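Local coordinates for protein acyl-CoA dehydrogenase (Geobacillus kaustophilus, PDB 2PG0) that probably catalyses the FAD-dependent dehydrogenation of acyl chains at the alpha-beta position, introducing a double bond, at residues Lys207-His211 and Arg360-Val364; Lys326-Glu331 and Ala366-Asn372. All blocks are in the same frame, centred on the assembly; numbering follows the deposited sequence.

Interaction 1: residues Lys207-His211 and Arg360-Val364. With FAD (flavin-adenine dinucleotide), chain C.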
loop_
_atom_site.group_PDB
_atom_site.type_symbol
_atom_site.label_atom_id
_atom_site.label_comp_id
_atom_site.label_asym_id
_atom_site.label_seq_id
_atom_site.Cartn_x
_atom_site.Cartn_y
_atom_site.Cartn_z
ATOM N N LYS A 207 -11.563 16.984 21.291
ATOM C CA LYS A 207 -11.260 16.054 20.196
ATOM C C LYS A 207 -9.915 16.371 19.525
ATOM O O LYS A 207 -9.357 17.457 19.713
ATOM C CB LYS A 207 -12.384 16.087 19.155
ATOM C CG LYS A 207 -13.810 16.163 19.736
ATOM C CD LYS A 207 -14.880 16.121 18.635
ATOM C CE LYS A 207 -14.804 17.328 17.681
ATOM N NZ LYS A 207 -15.059 18.604 18.393
ATOM N N VAL A 208 -9.408 15.421 18.741
ATOM C CA VAL A 208 -8.169 15.607 17.963
ATOM C C VAL A 208 -8.296 16.795 17.003
ATOM O O VAL A 208 -7.352 17.559 16.831
ATOM C CB VAL A 208 -7.802 14.324 17.174
ATOM C CG1 VAL A 208 -6.672 14.584 16.173
ATOM C CG2 VAL A 208 -7.421 13.200 18.153
ATOM N N GLY A 209 -9.473 16.937 16.404
ATOM C CA GLY A 209 -9.768 18.039 15.486
ATOM C C GLY A 209 -11.245 18.388 15.489
ATOM O O GLY A 209 -11.951 18.090 16.456
ATOM N N LEU A 210 -11.704 19.022 14.405
ATOM C CA LEU A 210 -13.048 19.613 14.334
ATOM C C LEU A 210 -13.278 20.466 15.584
ATOM O O LEU A 210 -14.337 20.417 16.206
ATOM C CB LEU A 210 -14.129 18.521 14.176
ATOM C CG LEU A 210 -14.540 18.070 12.766
ATOM C CD1 LEU A 210 -13.359 17.541 11.973
ATOM C CD2 LEU A 210 -15.652 17.013 12.811
ATOM N N HIS A 211 -12.266 21.255 15.931
ATOM C CA HIS A 211 -12.233 21.979 17.201
ATOM C C HIS A 211 -13.370 22.995 17.379
ATOM O O HIS A 211 -13.777 23.273 18.508
ATOM C CB HIS A 211 -10.873 22.650 17.413
ATOM C CG HIS A 211 -9.797 21.716 17.881
ATOM N ND1 HIS A 211 -8.467 22.075 17.917
ATOM C CD2 HIS A 211 -9.854 20.437 18.327
ATOM C CE1 HIS A 211 -7.750 21.059 18.368
ATOM N NE2 HIS A 211 -8.568 20.052 18.623
ATOM N N ARG A 360 -5.417 17.067 11.100
ATOM C CA ARG A 360 -6.122 16.640 12.320
ATOM C C ARG A 360 -7.614 16.411 12.085
ATOM O O ARG A 360 -8.228 15.590 12.762
ATOM C CB ARG A 360 -5.932 17.657 13.452
ATOM C CG ARG A 360 -4.529 17.657 14.081
ATOM C CD ARG A 360 -4.458 18.535 15.323
ATOM N NE ARG A 360 -4.555 19.956 14.982
ATOM C CZ ARG A 360 -5.676 20.668 15.022
ATOM N NH1 ARG A 360 -6.820 20.102 15.395
ATOM N NH2 ARG A 360 -5.650 21.954 14.679
ATOM N N ASP A 361 -8.183 17.133 11.121
ATOM C CA ASP A 361 -9.629 17.101 10.863
ATOM C C ASP A 361 -10.079 15.869 10.069
ATOM O O ASP A 361 -11.175 15.344 10.282
ATOM C CB ASP A 361 -10.080 18.384 10.142
ATOM C CG ASP A 361 -10.148 19.601 11.076
ATOM O OD1 ASP A 361 -9.872 19.446 12.284
ATOM O OD2 ASP A 361 -10.490 20.719 10.598
ATOM N N ILE A 362 -9.222 15.396 9.173
ATOM C CA ILE A 362 -9.640 14.373 8.214
ATOM C C ILE A 362 -9.931 12.954 8.750
ATOM O O ILE A 362 -10.869 12.324 8.269
ATOM C CB ILE A 362 -8.708 14.324 6.954
ATOM C CG1 ILE A 362 -9.375 13.545 5.802
ATOM C CG2 ILE A 362 -7.299 13.803 7.299
ATOM C CD1 ILE A 362 -10.654 14.216 5.280
ATOM N N PRO A 363 -9.143 12.446 9.725
ATOM C CA PRO A 363 -9.231 10.987 9.932
ATOM C C PRO A 363 -10.561 10.487 10.499
ATOM O O PRO A 363 -10.923 9.309 10.305
ATOM C CB PRO A 363 -8.058 10.687 10.869
ATOM C CG PRO A 363 -7.784 11.952 11.575
ATOM C CD PRO A 363 -8.180 13.075 10.650
ATOM N N VAL A 364 -11.308 11.387 11.133
ATOM C CA VAL A 364 -12.610 11.041 11.700
ATOM C C VAL A 364 -13.658 10.746 10.614
ATOM O O VAL A 364 -14.655 10.063 10.876
ATOM C CB VAL A 364 -13.097 12.109 12.726
ATOM C CG1 VAL A 364 -13.416 13.440 12.047
ATOM C CG2 VAL A 364 -14.307 11.595 13.492
HETATM P PA FAD C . -17.506 0.845 17.482
HETATM O O1A FAD C . -17.370 0.432 18.917
HETATM O O2A FAD C . -18.854 0.524 16.887
HETATM O O5B FAD C . -16.328 0.157 16.614
HETATM C C5B FAD C . -14.971 0.288 17.011
HETATM C C4B FAD C . -14.093 -0.295 15.903
HETATM O O4B FAD C . -14.442 -1.658 15.713
HETATM C C3B FAD C . -14.341 0.416 14.574
HETATM O O3B FAD C . -13.142 0.531 13.839
HETATM C C2B FAD C . -15.262 -0.526 13.835
HETATM O O2B FAD C . -15.202 -0.381 12.428
HETATM C C1B FAD C . -14.759 -1.876 14.347
HETATM N N9A FAD C . -15.787 -2.914 14.149
HETATM C C8A FAD C . -17.001 -3.022 14.784
HETATM N N7A FAD C . -17.644 -4.102 14.289
HETATM C C5A FAD C . -16.861 -4.680 13.351
HETATM C C6A FAD C . -17.033 -5.799 12.544
HETATM N N6A FAD C . -18.202 -6.445 12.538
HETATM N N1A FAD C . -16.037 -6.149 11.653
HETATM C C2A FAD C . -14.873 -5.407 11.562
HETATM N N3A FAD C . -14.699 -4.301 12.377
HETATM C C4A FAD C . -15.685 -3.942 13.251
HETATM N N1 FAD C . -23.293 9.653 16.106
HETATM C C2 FAD C . -24.597 10.106 16.003
HETATM O O2 FAD C . -25.530 9.320 16.183
HETATM N N3 FAD C . -24.850 11.439 15.712
HETATM C C4 FAD C . -23.802 12.319 15.527
HETATM O O4 FAD C . -24.036 13.504 15.283
HETATM C C4X FAD C . -22.484 11.858 15.619
HETATM N N5 FAD C . -21.422 12.729 15.431
HETATM C C5X FAD C . -20.116 12.289 15.550
HETATM C C6 FAD C . -19.077 13.195 15.381
HETATM C C7 FAD C . -17.758 12.762 15.491
HETATM C C7M FAD C . -16.669 13.778 15.286
HETATM C C8 FAD C . -17.486 11.411 15.779
HETATM C C8M FAD C . -16.089 10.873 15.913
HETATM C C9 FAD C . -18.529 10.512 15.956
HETATM C C9A FAD C . -19.856 10.941 15.838
HETATM N N10 FAD C . -20.919 10.050 16.001
HETATM C C10 FAD C . -22.229 10.514 15.913
HETATM C "C1'" FAD C . -20.690 8.571 16.230
HETATM C "C2'" FAD C . -20.083 7.779 15.059
HETATM O "O2'" FAD C . -21.008 7.504 14.028
HETATM C "C3'" FAD C . -19.551 6.471 15.637
HETATM O "O3'" FAD C . -18.344 6.786 16.299
HETATM C "C4'" FAD C . -19.313 5.361 14.602
HETATM O "O4'" FAD C . -20.526 4.880 14.052
HETATM C "C5'" FAD C . -18.544 4.180 15.195
HETATM O "O5'" FAD C . -19.150 3.729 16.393
HETATM P P FAD C . -18.244 3.566 17.709
HETATM O O1P FAD C . -17.473 4.834 17.975
HETATM O O2P FAD C . -19.108 3.175 18.875
HETATM O O3P FAD C . -17.166 2.415 17.347
HETATM O O HOH W 1 -9.409 21.325 14.466
#

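Interaction 2: residues Lys326-Glu331 and Ala366-Asn372. With FAD (flavin-adenine dinucleotide), chain C.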
loop_
_atom_site.group_PDB
_atom_site.type_symbol
_atom_site.label_atom_id
_atom_site.label_comp_id
_atom_site.label_asym_id
_atom_site.label_seq_id
_atom_site.Cartn_x
_atom_site.Cartn_y
_atom_site.Cartn_z
ATOM N N LYS A 326 -18.052 6.618 0.136
ATOM C CA LYS A 326 -17.738 7.003 1.513
ATOM C C LYS A 326 -16.408 6.428 2.013
ATOM O O LYS A 326 -15.563 7.175 2.487
ATOM C CB LYS A 326 -18.887 6.626 2.452
ATOM C CG LYS A 326 -18.865 7.339 3.810
ATOM C CD LYS A 326 -17.919 6.625 4.779
ATOM C CE LYS A 326 -17.972 7.228 6.158
ATOM N NZ LYS A 326 -16.974 6.633 7.072
ATOM N N TRP A 327 -16.220 5.111 1.929
ATOM C CA TRP A 327 -15.000 4.534 2.481
ATOM C C TRP A 327 -13.769 4.884 1.652
ATOM O O TRP A 327 -12.739 5.269 2.205
ATOM C CB TRP A 327 -15.126 3.016 2.760
ATOM C CG TRP A 327 -14.767 2.093 1.620
ATOM C CD1 TRP A 327 -15.631 1.457 0.779
ATOM C CD2 TRP A 327 -13.445 1.691 1.218
ATOM N NE1 TRP A 327 -14.935 0.694 -0.132
ATOM C CE2 TRP A 327 -13.591 0.821 0.114
ATOM C CE3 TRP A 327 -12.158 1.994 1.676
ATOM C CZ2 TRP A 327 -12.495 0.246 -0.537
ATOM C CZ3 TRP A 327 -11.060 1.419 1.029
ATOM C CH2 TRP A 327 -11.241 0.557 -0.070
ATOM N N TRP A 328 -13.876 4.775 0.333
ATOM C CA TRP A 328 -12.701 4.959 -0.513
ATOM C C TRP A 328 -12.206 6.406 -0.516
ATOM O O TRP A 328 -11.007 6.642 -0.421
ATOM C CB TRP A 328 -12.944 4.462 -1.938
ATOM C CG TRP A 328 -11.667 4.379 -2.709
ATOM C CD1 TRP A 328 -10.823 3.298 -2.795
ATOM C CD2 TRP A 328 -11.065 5.422 -3.487
ATOM N NE1 TRP A 328 -9.744 3.606 -3.589
ATOM C CE2 TRP A 328 -9.866 4.901 -4.028
ATOM C CE3 TRP A 328 -11.435 6.739 -3.799
ATOM C CZ2 TRP A 328 -9.029 5.654 -4.857
ATOM C CZ3 TRP A 328 -10.605 7.489 -4.623
ATOM C CH2 TRP A 328 -9.414 6.944 -5.144
ATOM N N ILE A 329 -13.134 7.356 -0.605
ATOM C CA ILE A 329 -12.771 8.780 -0.626
ATOM C C ILE A 329 -12.207 9.238 0.728
ATOM O O ILE A 329 -11.242 10.004 0.775
ATOM C CB ILE A 329 -13.923 9.693 -1.124
ATOM C CG1 ILE A 329 -14.225 9.400 -2.599
ATOM C CG2 ILE A 329 -13.537 11.170 -0.993
ATOM C CD1 ILE A 329 -15.517 10.052 -3.134
ATOM N N THR A 330 -12.796 8.769 1.824
ATOM C CA THR A 330 -12.262 9.126 3.143
ATOM C C THR A 330 -10.843 8.574 3.349
ATOM O O THR A 330 -9.965 9.297 3.824
ATOM C CB THR A 330 -13.211 8.775 4.316
ATOM O OG1 THR A 330 -13.491 7.363 4.335
ATOM C CG2 THR A 330 -14.512 9.588 4.232
ATOM N N GLU A 331 -10.608 7.311 2.976
ATOM C CA GLU A 331 -9.249 6.749 3.048
ATOM C C GLU A 331 -8.283 7.503 2.137
ATOM O O GLU A 331 -7.149 7.765 2.523
ATOM C CB GLU A 331 -9.217 5.252 2.724
ATOM C CG GLU A 331 -9.900 4.359 3.759
ATOM C CD GLU A 331 -9.356 4.506 5.193
ATOM O OE1 GLU A 331 -8.187 4.899 5.390
ATOM O OE2 GLU A 331 -10.116 4.199 6.133
ATOM N N ALA A 366 -13.449 8.686 8.363
ATOM C CA ALA A 366 -13.432 7.226 8.179
ATOM C C ALA A 366 -14.245 6.506 9.261
ATOM O O ALA A 366 -14.491 5.295 9.180
ATOM C CB ALA A 366 -11.985 6.728 8.175
ATOM N N ILE A 367 -14.674 7.265 10.263
ATOM C CA ILE A 367 -15.348 6.717 11.437
ATOM C C ILE A 367 -16.834 7.065 11.453
ATOM O O ILE A 367 -17.674 6.172 11.589
ATOM C CB ILE A 367 -14.639 7.158 12.747
ATOM C CG1 ILE A 367 -13.227 6.562 12.806
ATOM C CG2 ILE A 367 -15.432 6.724 13.990
ATOM C CD1 ILE A 367 -12.313 7.203 13.856
ATOM N N TYR A 368 -17.174 8.343 11.307
ATOM C CA TYR A 368 -18.589 8.721 11.430
ATOM C C TYR A 368 -19.394 8.482 10.147
ATOM O O TYR A 368 -18.813 8.212 9.091
ATOM C CB TYR A 368 -18.780 10.127 12.026
ATOM C CG TYR A 368 -18.133 11.298 11.305
ATOM C CD1 TYR A 368 -18.234 11.457 9.918
ATOM C CD2 TYR A 368 -17.479 12.291 12.031
ATOM C CE1 TYR A 368 -17.662 12.558 9.271
ATOM C CE2 TYR A 368 -16.907 13.392 11.397
ATOM C CZ TYR A 368 -17.002 13.518 10.021
ATOM O OH TYR A 368 -16.434 14.615 9.409
ATOM N N ALA A 369 -20.724 8.562 10.274
ATOM C CA ALA A 369 -21.691 8.154 9.246
ATOM C C ALA A 369 -21.584 6.653 8.924
ATOM O O ALA A 369 -22.036 6.199 7.875
ATOM C CB ALA A 369 -21.567 9.014 7.978
ATOM N N GLY A 370 -21.008 5.899 9.856
ATOM C CA GLY A 370 -20.735 4.476 9.663
ATOM C C GLY A 370 -19.258 4.313 9.383
ATOM O O GLY A 370 -18.726 4.960 8.482
ATOM N N THR A 371 -18.583 3.462 10.154
ATOM C CA THR A 371 -17.154 3.237 9.939
ATOM C C THR A 371 -16.909 2.640 8.557
ATOM O O THR A 371 -17.809 2.055 7.948
ATOM C CB THR A 371 -16.545 2.261 10.960
ATOM O OG1 THR A 371 -17.146 0.970 10.787
ATOM C CG2 THR A 371 -16.751 2.751 12.381
ATOM N N ASN A 372 -15.681 2.778 8.071
ATOM C CA ASN A 372 -15.331 2.232 6.760
ATOM C C ASN A 372 -15.423 0.699 6.748
ATOM O O ASN A 372 -15.690 0.091 5.703
ATOM C CB ASN A 372 -13.969 2.776 6.298
ATOM C CG ASN A 372 -14.047 4.239 5.873
ATOM O OD1 ASN A 372 -15.131 4.838 5.866
ATOM N ND2 ASN A 372 -12.908 4.811 5.484
HETATM P PA FAD C . -17.506 0.845 17.482
HETATM O O1A FAD C . -17.370 0.432 18.917
HETATM O O2A FAD C . -18.854 0.524 16.887
HETATM O O5B FAD C . -16.328 0.157 16.614
HETATM C C5B FAD C . -14.971 0.288 17.011
HETATM C C4B FAD C . -14.093 -0.295 15.903
HETATM O O4B FAD C . -14.442 -1.658 15.713
HETATM C C3B FAD C . -14.341 0.416 14.574
HETATM O O3B FAD C . -13.142 0.531 13.839
HETATM C C2B FAD C . -15.262 -0.526 13.835
HETATM O O2B FAD C . -15.202 -0.381 12.428
HETATM C C1B FAD C . -14.759 -1.876 14.347
HETATM N N9A FAD C . -15.787 -2.914 14.149
HETATM C C8A FAD C . -17.001 -3.022 14.784
HETATM N N7A FAD C . -17.644 -4.102 14.289
HETATM C C5A FAD C . -16.861 -4.680 13.351
HETATM C C6A FAD C . -17.033 -5.799 12.544
HETATM N N6A FAD C . -18.202 -6.445 12.538
HETATM N N1A FAD C . -16.037 -6.149 11.653
HETATM C C2A FAD C . -14.873 -5.407 11.562
HETATM N N3A FAD C . -14.699 -4.301 12.377
HETATM C C4A FAD C . -15.685 -3.942 13.251
HETATM N N1 FAD C . -23.293 9.653 16.106
HETATM C C2 FAD C . -24.597 10.106 16.003
HETATM O O2 FAD C . -25.530 9.320 16.183
HETATM N N3 FAD C . -24.850 11.439 15.712
HETATM C C4 FAD C . -23.802 12.319 15.527
HETATM O O4 FAD C . -24.036 13.504 15.283
HETATM C C4X FAD C . -22.484 11.858 15.619
HETATM N N5 FAD C . -21.422 12.729 15.431
HETATM C C5X FAD C . -20.116 12.289 15.550
HETATM C C6 FAD C . -19.077 13.195 15.381
HETATM C C7 FAD C . -17.758 12.762 15.491
HETATM C C7M FAD C . -16.669 13.778 15.286
HETATM C C8 FAD C . -17.486 11.411 15.779
HETATM C C8M FAD C . -16.089 10.873 15.913
HETATM C C9 FAD C . -18.529 10.512 15.956
HETATM C C9A FAD C . -19.856 10.941 15.838
HETATM N N10 FAD C . -20.919 10.050 16.001
HETATM C C10 FAD C . -22.229 10.514 15.913
HETATM C "C1'" FAD C . -20.690 8.571 16.230
HETATM C "C2'" FAD C . -20.083 7.779 15.059
HETATM O "O2'" FAD C . -21.008 7.504 14.028
HETATM C "C3'" FAD C . -19.551 6.471 15.637
HETATM O "O3'" FAD C . -18.344 6.786 16.299
HETATM C "C4'" FAD C . -19.313 5.361 14.602
HETATM O "O4'" FAD C . -20.526 4.880 14.052
HETATM C "C5'" FAD C . -18.544 4.180 15.195
HETATM O "O5'" FAD C . -19.150 3.729 16.393
HETATM P P FAD C . -18.244 3.566 17.709
HETATM O O1P FAD C . -17.473 4.834 17.975
HETATM O O2P FAD C . -19.108 3.175 18.875
HETATM O O3P FAD C . -17.166 2.415 17.347
#

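Interaction 1: residues Lys207-His211 and Arg360-Val364
Arg360 and Asp361 reach from one element of the C-terminal domain into the backbone of a middle-domain loop, an example of side chains tying down an irregular segment. Along Arg360 the contact changes from apolar to polar. Arg360 CB, directed at the loop, lies 4.2 Å from Val208 CG1; Arg360 CG runs 3.9 Å and Arg360 CD 3.4 Å from Val208 O. The chain then bends at CG-CD (chi3 -70°), which swings the guanidinium round beside that same oxygen. NE is turned to Glu351 in a salt bridge and NH2 is hydrogen-bonded elsewhere, while Arg360 NH1 donates to Val208 O over 3.0 Å, in the carbonyl plane and on a lone pair, at an N-H...O angle of 154°. Arg360 NH1 also lies over one face of the His211 ring, toward its rim and 3.3 Å from His211 CE1, with Arg360 CZ 4.0 Å from that carbon. The ring and guanidinium planes are 18° apart. The ring is steadied by its NE2, which donates to Lys207 O. A second proton of NH1 goes to water 1, which also accepts from His211 N and bonds to Asp361 OD1. Asp361 OD1 also accepts Leu210 N at 2.8 Å, the donor standing above the carboxylate plane. Gly209 permits this closeness, since a CB there would collide with both Asp361 OD1 and Arg360 O. Leu210 CD1 packs 4.1 Å from Val364 CG1, and Val364, part of the FAD pocket, meets the flavin's C8M methyl through CG2. The loop, between strands 199-201 and 216-220, thus rests on helix 354-361 at the junction of the middle beta domain and C-terminal helical domain of the acyl-CoA dehydrogenase fold. Helix 33-39 packs on His211 and Asp361, helix 319-343 on Ile362, and Tyr349 of the second subunit on Val208 and Val364.

Interaction 2: residues Lys326-Glu331 and Ala366-Asn372
Lys326 NZ is gripped by several oxygens of the loop: Gly370 O at 2.8 Å, nearly along the C=O axis, Asn372 OD1, also at 2.8 Å, and more weakly Tyr368 O. A CG anti to the Lys326 backbone N (chi1 -162°) and a bend at chi2 carry NZ into the loop. Ser365 O, just before Ala366, is a further acceptor, so a buried ammonium is answered largely by backbone carbonyls. While OD1 accepts from the lysine, Asn372 ND2 donates to Thr330 OG1 at 2.9 Å, close to the amide plane, and to Glu331 OE2, whose carboxylate stands 75° from the amide. With CB and CG against Trp327 CB, Asn372 sits as a knob among Lys326, Trp327, Thr330 and Glu331. With an alanine in place of Asn372, Lys326 is likely to lose one acceptor, and Thr330 and Glu331 their shared donor. Thr371 OG1 donates to FAD O2B (2.9 Å) and, as N-cap, accepts from Met374 N, while Tyr368 turns its ring edge to the flavin, Tyr368 CD2 3.5 Å from FAD C7. The contact joins helix 319-343 to the start of helix 372-382, with helix 237-273 packing against Thr330 and Ala369.

Overall arrangement
Both contacts lie in the buried core, and each reaches the FAD site and the second subunit. Interaction 1 crosses from the middle to the C-terminal domain; interaction 2 stays within the latter. The chain runs from helix 319-343 through helix 354-361 into the 366-372 loop, so the two share a continuous framework, and Leu210 packs on Tyr368. Their chemistry differs with place: between domains, an arginine, an aspartate and a water bind loop backbone; between a helix and the loop leading into the next helix, a lysine and an asparagine form a dense polar network. Interaction 1 meets only the flavin's methyl end, whereas interaction 2 spans the cofactor from flavin ring (Tyr368) to adenosine ribose (Thr371).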